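Local coordinates for protein alpha-fucosidase (Bifidobacterium bifidum, PDB 2EAB) that probably releases alpha-1,2-linked L-fucose from glycans by hydrolysis, this chain being the catalytic piece of a longer glycoside hydrolase, at residues T218-T223 / L229-A234; R456-V461 / M482-N487; K871-A876 / L881-T886. All blocks are in the same frame, centred on the assembly; numbering follows the deposited sequence.

How the contacts relate
Read from the N terminus, the chain closes three separate loops, in series; none nests in or crosses another. Contact 1 closes a short hairpin between 218-223 and 229-234, five residues apart, at the border of a large sheet in the N-terminal beta domain. Contact 2 spans a longer excursion of 20 residues, bringing 482-487 back against helix 452-463 inside the helical catalytic domain. Contact 3 closes a second hairpin in the C-terminal domain, with four residues between 871-876 and 881-886. Contacts 1 and 3 lie on opposite sides of the chain's centre, their own centres 65 Å apart, while contact 2 is 36 Å from contact 1 and 45 Å from contact 3, centre to centre.

Contact 1: T218-T223 / L229-A234; sequences TGETTT and LTVKGA
The carboxylate of Glu220 lies with one face over Val231: the methyl CG1 sits 3.9 Å beneath Glu220 CD, almost along the group's normal. Its OE1 is hydrogen-bonded to Tyr242 OH and Thr211 OG1, beyond the hairpin. A leucine here has no carboxylate, and the hydroxyls of Tyr242 and Thr211 would probably be left without their common partner and freer to turn. Thr222 and Val231 run side by side, Thr222 OG1 3.7 Å from Val231 CG2, and Thr222 CG2 reaches Leu229 CD1 at 3.6 Å. On the face opposite this pair, Thr221 and Lys232 point the same way; chi1 of 60° sets Thr221 OG1 between its backbone N and carbonyl carbon, where it joins two waters, one also bound to Gly219 O. Paired backbone hydrogen bonds join Thr218 with Ala234, Thr221 with Lys232 and Thr223 with Thr230. Between the first two pairs the register slips by one, a beta bulge, where Gly233 comes so near Glu220 (CA to CA 3.9 Å) that a CB there would clash. The hairpin's strand 217-225 borders the nine-stranded antiparallel sheet, whose next strand, 241-250, pairs with the far side of 228-235; Asn301 of helix 297-314 touches Thr230 and Lys232.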
loop_
_atom_site.group_PDB
_atom_site.type_symbol
_atom_site.label_atom_id
_atom_site.label_comp_id
_atom_site.label_asym_id
_atom_site.label_seq_id
_atom_site.Cartn_x
_atom_site.Cartn_y
_atom_site.Cartn_z
ATOM N N THR A 218 -30.650 -5.766 7.734
ATOM C CA THR A 218 -32.073 -5.645 7.472
ATOM C C THR A 218 -32.459 -6.610 6.362
ATOM O O THR A 218 -31.813 -6.646 5.311
ATOM C CB THR A 218 -32.470 -4.206 7.072
ATOM O OG1 THR A 218 -31.933 -3.894 5.791
ATOM C CG2 THR A 218 -31.941 -3.202 8.063
ATOM N N GLY A 219 -33.500 -7.399 6.617
ATOM C CA GLY A 219 -34.096 -8.274 5.615
ATOM C C GLY A 219 -33.194 -9.322 4.995
ATOM O O GLY A 219 -33.373 -9.667 3.828
ATOM N N GLU A 220 -32.233 -9.840 5.758
ATOM C CA GLU A 220 -31.375 -10.897 5.231
ATOM C C GLU A 220 -32.127 -12.214 5.101
ATOM O O GLU A 220 -32.866 -12.611 6.006
ATOM C CB GLU A 220 -30.125 -11.114 6.083
ATOM C CG GLU A 220 -29.124 -12.035 5.388
ATOM C CD GLU A 220 -27.985 -12.469 6.272
ATOM O OE1 GLU A 220 -26.931 -11.800 6.240
ATOM O OE2 GLU A 220 -28.133 -13.479 6.994
ATOM N N THR A 221 -31.937 -12.879 3.966
ATOM C CA THR A 221 -32.450 -14.229 3.761
ATOM C C THR A 221 -31.351 -15.141 3.223
ATOM O O THR A 221 -30.428 -14.690 2.530
ATOM C CB THR A 221 -33.652 -14.259 2.787
ATOM O OG1 THR A 221 -33.257 -13.735 1.515
ATOM C CG2 THR A 221 -34.818 -13.444 3.331
ATOM N N THR A 222 -31.450 -16.421 3.575
ATOM C CA THR A 222 -30.615 -17.468 3.001
ATOM C C THR A 222 -31.548 -18.500 2.394
ATOM O O THR A 222 -32.373 -19.096 3.098
ATOM C CB THR A 222 -29.732 -18.147 4.059
ATOM O OG1 THR A 222 -28.904 -17.167 4.690
ATOM C CG2 THR A 222 -28.847 -19.207 3.423
ATOM N N THR A 223 -31.429 -18.698 1.087
ATOM C CA THR A 223 -32.336 -19.589 0.376
ATOM C C THR A 223 -31.597 -20.468 -0.619
ATOM O O THR A 223 -30.525 -20.107 -1.123
ATOM C CB THR A 223 -33.446 -18.814 -0.370
ATOM O OG1 THR A 223 -32.848 -17.837 -1.228
ATOM C CG2 THR A 223 -34.398 -18.125 0.604
ATOM N N LEU A 229 -27.013 -21.704 -3.531
ATOM C CA LEU A 229 -27.295 -21.100 -2.237
ATOM C C LEU A 229 -27.104 -19.588 -2.344
ATOM O O LEU A 229 -26.070 -19.125 -2.838
ATOM C CB LEU A 229 -26.339 -21.669 -1.186
ATOM C CG LEU A 229 -26.347 -21.084 0.228
ATOM C CD1 LEU A 229 -27.587 -21.520 0.985
ATOM C CD2 LEU A 229 -25.096 -21.494 0.985
ATOM N N THR A 230 -28.098 -18.828 -1.891
ATOM C CA THR A 230 -28.047 -17.369 -1.945
ATOM C C THR A 230 -28.225 -16.766 -0.560
ATOM O O THR A 230 -29.184 -17.085 0.151
ATOM C CB THR A 230 -29.135 -16.795 -2.879
ATOM O OG1 THR A 230 -28.966 -17.326 -4.198
ATOM C CG2 THR A 230 -29.065 -15.266 -2.937
ATOM N N VAL A 231 -27.295 -15.892 -0.185
ATOM C CA VAL A 231 -27.436 -15.075 1.016
ATOM C C VAL A 231 -27.495 -13.625 0.561
ATOM O O VAL A 231 -26.596 -13.159 -0.147
ATOM C CB VAL A 231 -26.254 -15.275 1.999
ATOM C CG1 VAL A 231 -26.469 -14.471 3.275
ATOM C CG2 VAL A 231 -26.063 -16.756 2.326
ATOM N N LYS A 232 -28.552 -12.918 0.941
ATOM C CA LYS A 232 -28.716 -11.538 0.507
ATOM C C LYS A 232 -29.449 -10.730 1.558
ATOM O O LYS A 232 -30.264 -11.266 2.313
ATOM C CB LYS A 232 -29.452 -11.474 -0.834
ATOM C CG LYS A 232 -30.870 -12.031 -0.801
ATOM C CD LYS A 232 -31.474 -12.140 -2.187
ATOM C CE LYS A 232 -32.891 -12.684 -2.111
ATOM N NZ LYS A 232 -33.446 -12.990 -3.457
ATOM N N GLY A 233 -29.151 -9.440 1.609
ATOM C CA GLY A 233 -29.785 -8.547 2.564
ATOM C C GLY A 233 -29.261 -7.141 2.381
ATOM O O GLY A 233 -28.699 -6.814 1.331
ATOM N N ALA A 234 -29.446 -6.311 3.401
ATOM C CA ALA A 234 -28.919 -4.951 3.399
ATOM C C ALA A 234 -28.248 -4.689 4.735
ATOM O O ALA A 234 -28.694 -5.193 5.771
ATOM C CB ALA A 234 -30.031 -3.938 3.154
HETATM O O HOH W 1 -33.492 -10.874 1.395
HETATM O O HOH W 2 -31.730 -15.527 -0.052
HETATM O O HOH W 3 -32.389 -15.833 -2.632
#

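Contact 2: R456-V461 / M482-N487; sequences RVTAKV and MAHTEN
Thr458 points its side chain from helix 452-463 at the main chain and thioether of Met482. Its CB comes within 3.4 Å of Met482 O, and its methyl CG2 lies 3.8 Å from SD, the two side chains crossing at about a right angle. With chi1 at -56°, CG2 stands anti to the backbone N of Thr458, a setting that gives the methyl to the methionine and leaves OG1 for other partners. The same CG2 also meets the imidazole of His484 at its edge, near the ring plane, 4.2 Å from CE1. One residue further along the helix, Ala459 packs against the root of the methionine, CB to CB at 4.1 Å. No hydrogen bond spans the two segments, and this first shell is van der Waals packing between buried residues.

Polar bonds in the next shell fix the pieces. Thr458 OG1 is hydrogen-bonded to Asn94 OD1 and Thr493 OG1, while His484 ND1 bonds to Thr493 O, so that Thr493 ties together the threonine and the imidazole that meet at CG2. The ring of Trp503 meets that of His484 with planes at about 45°. Met482 is held to the first turn of the helix by a backbone bond to Gly455.

Both segments belong to the family 95 catalytic region, which as in its relatives is built on an (alpha/alpha)6 barrel. Helix 525-546 covers the packing through Phe541, which touches Ala459 and Met482, and through Met546, while downstream strand 486-487 pairs antiparallel with strand 419-420.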
loop_
_atom_site.group_PDB
_atom_site.type_symbol
_atom_site.label_atom_id
_atom_site.label_comp_id
_atom_site.label_asym_id
_atom_site.label_seq_id
_atom_site.Cartn_x
_atom_site.Cartn_y
_atom_site.Cartn_z
ATOM N N ARG A 456 -13.505 18.862 -1.737
ATOM C CA ARG A 456 -13.813 20.269 -1.986
ATOM C C ARG A 456 -14.725 20.831 -0.892
ATOM O O ARG A 456 -14.644 22.014 -0.561
ATOM C CB ARG A 456 -14.428 20.461 -3.374
ATOM C CG ARG A 456 -13.406 20.408 -4.497
ATOM C CD ARG A 456 -14.081 20.329 -5.841
ATOM N NE ARG A 456 -13.132 20.381 -6.947
ATOM C CZ ARG A 456 -13.471 20.235 -8.224
ATOM N NH1 ARG A 456 -14.739 20.039 -8.569
ATOM N NH2 ARG A 456 -12.541 20.304 -9.164
ATOM N N VAL A 457 -15.589 19.985 -0.333
ATOM C CA VAL A 457 -16.423 20.376 0.802
ATOM C C VAL A 457 -15.531 20.654 2.013
ATOM O O VAL A 457 -15.658 21.688 2.659
ATOM C CB VAL A 457 -17.482 19.299 1.151
ATOM C CG1 VAL A 457 -18.373 19.763 2.293
ATOM C CG2 VAL A 457 -18.334 18.960 -0.065
ATOM N N THR A 458 -14.609 19.740 2.298
ATOM C CA THR A 458 -13.673 19.904 3.404
ATOM C C THR A 458 -12.803 21.148 3.221
ATOM O O THR A 458 -12.577 21.900 4.171
ATOM C CB THR A 458 -12.806 18.647 3.544
ATOM O OG1 THR A 458 -13.669 17.517 3.712
ATOM C CG2 THR A 458 -11.888 18.738 4.743
ATOM N N ALA A 459 -12.308 21.362 2.003
ATOM C CA ALA A 459 -11.491 22.535 1.692
ATOM C C ALA A 459 -12.245 23.834 1.952
ATOM O O ALA A 459 -11.678 24.795 2.473
ATOM C CB ALA A 459 -10.996 22.482 0.258
ATOM N N LYS A 460 -13.529 23.856 1.614
ATOM C CA LYS A 460 -14.351 25.029 1.874
ATOM C C LYS A 460 -14.527 25.266 3.381
ATOM O O LYS A 460 -14.319 26.375 3.871
ATOM C CB LYS A 460 -15.711 24.894 1.183
ATOM C CG LYS A 460 -16.640 26.067 1.465
ATOM C CD LYS A 460 -17.958 25.973 0.722
ATOM C CE LYS A 460 -18.934 25.049 1.415
ATOM N NZ LYS A 460 -19.292 25.503 2.797
ATOM N N VAL A 461 -14.900 24.215 4.102
ATOM C CA VAL A 461 -15.199 24.328 5.529
ATOM C C VAL A 461 -13.981 24.706 6.364
ATOM O O VAL A 461 -14.063 25.598 7.215
ATOM C CB VAL A 461 -15.842 23.026 6.063
ATOM C CG1 VAL A 461 -15.941 23.037 7.591
ATOM C CG2 VAL A 461 -17.211 22.827 5.430
ATOM N N MET A 482 -9.334 18.814 0.177
ATOM C CA MET A 482 -8.633 18.558 1.416
ATOM C C MET A 482 -9.123 17.236 1.995
ATOM O O MET A 482 -10.320 16.958 1.996
ATOM C CB MET A 482 -8.899 19.705 2.396
ATOM C CG MET A 482 -8.181 19.570 3.724
ATOM S SD MET A 482 -8.697 20.836 4.898
ATOM C CE MET A 482 -7.208 21.828 5.071
ATOM N N ALA A 483 -8.181 16.425 2.471
ATOM C CA ALA A 483 -8.490 15.193 3.189
ATOM C C ALA A 483 -7.384 14.957 4.204
ATOM O O ALA A 483 -6.319 15.578 4.134
ATOM C CB ALA A 483 -8.633 14.013 2.244
ATOM N N HIS A 484 -7.637 14.040 5.132
ATOM C CA HIS A 484 -6.777 13.875 6.285
ATOM C C HIS A 484 -6.304 12.419 6.429
ATOM O O HIS A 484 -6.031 11.772 5.418
ATOM C CB HIS A 484 -7.499 14.468 7.493
ATOM C CG HIS A 484 -7.592 15.958 7.430
ATOM N ND1 HIS A 484 -8.608 16.649 6.798
ATOM C CD2 HIS A 484 -6.730 16.892 7.885
ATOM C CE1 HIS A 484 -8.372 17.949 6.894
ATOM N NE2 HIS A 484 -7.241 18.118 7.555
ATOM N N THR A 485 -6.143 11.920 7.656
ATOM C CA THR A 485 -5.597 10.576 7.860
ATOM C C THR A 485 -6.636 9.479 7.625
ATOM O O THR A 485 -6.466 8.618 6.761
ATOM C CB THR A 485 -4.960 10.414 9.262
ATOM O OG1 THR A 485 -3.803 11.254 9.363
ATOM C CG2 THR A 485 -4.539 8.976 9.503
ATOM N N GLU A 486 -7.699 9.497 8.421
ATOM C CA GLU A 486 -8.688 8.431 8.376
ATOM C C GLU A 486 -9.662 8.669 7.239
ATOM O O GLU A 486 -10.421 9.635 7.258
ATOM C CB GLU A 486 -9.448 8.338 9.694
ATOM C CG GLU A 486 -8.576 8.056 10.895
ATOM C CD GLU A 486 -9.397 7.704 12.109
ATOM O OE1 GLU A 486 -10.499 8.274 12.278
ATOM O OE2 GLU A 486 -8.939 6.854 12.905
ATOM N N ASN A 487 -9.625 7.773 6.257
ATOM C CA ASN A 487 -10.469 7.836 5.079
ATOM C C ASN A 487 -11.256 6.544 4.917
ATOM O O ASN A 487 -10.967 5.536 5.574
ATOM C CB ASN A 487 -9.618 8.166 3.853
ATOM C CG ASN A 487 -9.304 9.642 3.764
ATOM O OD1 ASN A 487 -10.083 10.413 3.205
ATOM N ND2 ASN A 487 -8.183 10.054 4.346
#

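Contact 3: K871-A876 / L881-T886; sequences KVVTNA and LLVFDT
Val873 turns its CG2 methyl into the angle between two residues of the facing strand, lying 3.8 Å from Leu881 CB and 3.8 Å from Val883 CG2. Against Leu881 the valine side chain slants; against Val883 it stands at about a right angle. A chi1 of -62° brings this about by placing CG2 between the backbone N and the carbonyl carbon of Val873, the crowded position. On the reverse face Val872 and Leu882 meet at a slant, CG2 to CD2 at 3.9 Å, in a smaller contact.

The two segments form a beta hairpin in the C-terminal domain of family 95, with strand 871-874 lying at one edge of a mixed five-stranded sheet. Four backbone hydrogen bonds close it, two at Lys871-Val883 and two at Val873-Leu881, from Val883 N to Lys871 O at 2.8 Å up to Val873 N to Leu881 O at 3.0 Å. The strands are markedly twisted, their directions 138° apart. Near the turn Thr874 OG1 bonds to Ser880 OG, and Asn875 OD1 accepts from Ala879 N. Tyr795 of strand 794-796 touches Val873, Leu881 and Val883, the three side chains that meet on that face, and Phe787 also touches Val873 and Leu881.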
loop_
_atom_site.group_PDB
_atom_site.type_symbol
_atom_site.label_atom_id
_atom_site.label_comp_id
_atom_site.label_asym_id
_atom_site.label_seq_id
_atom_site.Cartn_x
_atom_site.Cartn_y
_atom_site.Cartn_z
ATOM N N LYS A 871 28.791 7.544 -22.968
ATOM C CA LYS A 871 29.655 8.526 -22.329
ATOM C C LYS A 871 29.731 8.237 -20.837
ATOM O O LYS A 871 28.751 7.803 -20.225
ATOM C CB LYS A 871 29.119 9.943 -22.562
ATOM C CG LYS A 871 28.973 10.341 -24.033
ATOM C CD LYS A 871 30.320 10.524 -24.720
ATOM C CE LYS A 871 30.147 10.677 -26.222
ATOM N NZ LYS A 871 31.456 10.677 -26.930
ATOM N N VAL A 872 30.903 8.458 -20.259
ATOM C CA VAL A 872 31.071 8.381 -18.814
ATOM C C VAL A 872 31.124 9.807 -18.275
ATOM O O VAL A 872 31.958 10.612 -18.710
ATOM C CB VAL A 872 32.348 7.591 -18.421
ATOM C CG1 VAL A 872 32.566 7.616 -16.908
ATOM C CG2 VAL A 872 32.271 6.155 -18.921
ATOM N N VAL A 873 30.207 10.119 -17.362
ATOM C CA VAL A 873 30.203 11.405 -16.667
ATOM C C VAL A 873 30.495 11.164 -15.188
ATOM O O VAL A 873 30.152 10.110 -14.650
ATOM C CB VAL A 873 28.876 12.192 -16.869
ATOM C CG1 VAL A 873 28.671 12.514 -18.346
ATOM C CG2 VAL A 873 27.677 11.424 -16.311
ATOM N N THR A 874 31.128 12.137 -14.541
ATOM C CA THR A 874 31.614 11.960 -13.179
ATOM C C THR A 874 31.316 13.197 -12.343
ATOM O O THR A 874 31.417 14.323 -12.829
ATOM C CB THR A 874 33.132 11.633 -13.187
ATOM O OG1 THR A 874 33.356 10.495 -14.028
ATOM C CG2 THR A 874 33.649 11.311 -11.795
ATOM N N ASN A 875 30.926 12.976 -11.089
ATOM C CA ASN A 875 30.693 14.078 -10.166
ATOM C C ASN A 875 31.918 14.382 -9.298
ATOM O O ASN A 875 32.949 13.704 -9.393
ATOM C CB ASN A 875 29.414 13.872 -9.333
ATOM C CG ASN A 875 29.541 12.779 -8.285
ATOM O OD1 ASN A 875 30.635 12.322 -7.952
ATOM N ND2 ASN A 875 28.401 12.367 -7.742
ATOM N N ALA A 876 31.795 15.414 -8.469
ATOM C CA ALA A 876 32.911 15.895 -7.658
ATOM C C ALA A 876 33.435 14.867 -6.662
ATOM O O ALA A 876 34.588 14.949 -6.238
ATOM C CB ALA A 876 32.537 17.188 -6.955
ATOM N N LEU A 881 28.404 7.890 -14.029
ATOM C CA LEU A 881 27.307 7.288 -14.780
ATOM C C LEU A 881 27.754 6.942 -16.190
ATOM O O LEU A 881 28.607 7.624 -16.774
ATOM C CB LEU A 881 26.118 8.243 -14.903
ATOM C CG LEU A 881 25.540 8.970 -13.696
ATOM C CD1 LEU A 881 24.358 9.792 -14.160
ATOM C CD2 LEU A 881 25.111 8.009 -12.608
ATOM N N LEU A 882 27.159 5.882 -16.728
ATOM C CA LEU A 882 27.167 5.611 -18.160
ATOM C C LEU A 882 25.922 6.241 -18.760
ATOM O O LEU A 882 24.806 5.979 -18.300
ATOM C CB LEU A 882 27.144 4.108 -18.413
ATOM C CG LEU A 882 28.448 3.360 -18.150
ATOM C CD1 LEU A 882 28.181 1.881 -17.931
ATOM C CD2 LEU A 882 29.433 3.566 -19.300
ATOM N N VAL A 883 26.112 7.075 -19.775
ATOM C CA VAL A 883 25.014 7.797 -20.401
ATOM C C VAL A 883 24.934 7.415 -21.870
ATOM O O VAL A 883 25.915 7.555 -22.607
ATOM C CB VAL A 883 25.187 9.331 -20.258
ATOM C CG1 VAL A 883 24.044 10.076 -20.940
ATOM C CG2 VAL A 883 25.274 9.726 -18.788
ATOM N N PHE A 884 23.770 6.942 -22.300
ATOM C CA PHE A 884 23.594 6.503 -23.680
ATOM C C PHE A 884 22.164 6.642 -24.157
ATOM O O PHE A 884 21.222 6.604 -23.360
ATOM C CB PHE A 884 24.125 5.073 -23.897
ATOM C CG PHE A 884 23.568 4.036 -22.945
ATOM C CD1 PHE A 884 22.551 3.175 -23.353
ATOM C CD2 PHE A 884 24.090 3.889 -21.661
ATOM C CE1 PHE A 884 22.051 2.195 -22.488
ATOM C CE2 PHE A 884 23.590 2.921 -20.789
ATOM C CZ PHE A 884 22.576 2.071 -21.204
ATOM N N ASP A 885 22.011 6.833 -25.463
ATOM C CA ASP A 885 20.701 6.823 -26.096
ATOM C C ASP A 885 20.116 5.428 -26.048
ATOM O O ASP A 885 20.842 4.440 -26.081
ATOM C CB ASP A 885 20.806 7.244 -27.563
ATOM C CG ASP A 885 21.221 8.692 -27.736
ATOM O OD1 ASP A 885 21.072 9.499 -26.794
ATOM O OD2 ASP A 885 21.703 9.024 -28.838
ATOM N N THR A 886 18.792 5.355 -25.980
ATOM C CA THR A 886 18.113 4.076 -26.115
ATOM C C THR A 886 16.958 4.174 -27.098
ATOM O O THR A 886 16.522 5.267 -27.475
ATOM C CB THR A 886 17.553 3.539 -24.772
ATOM O OG1 THR A 886 16.400 4.295 -24.392
ATOM C CG2 THR A 886 18.595 3.560 -23.663
#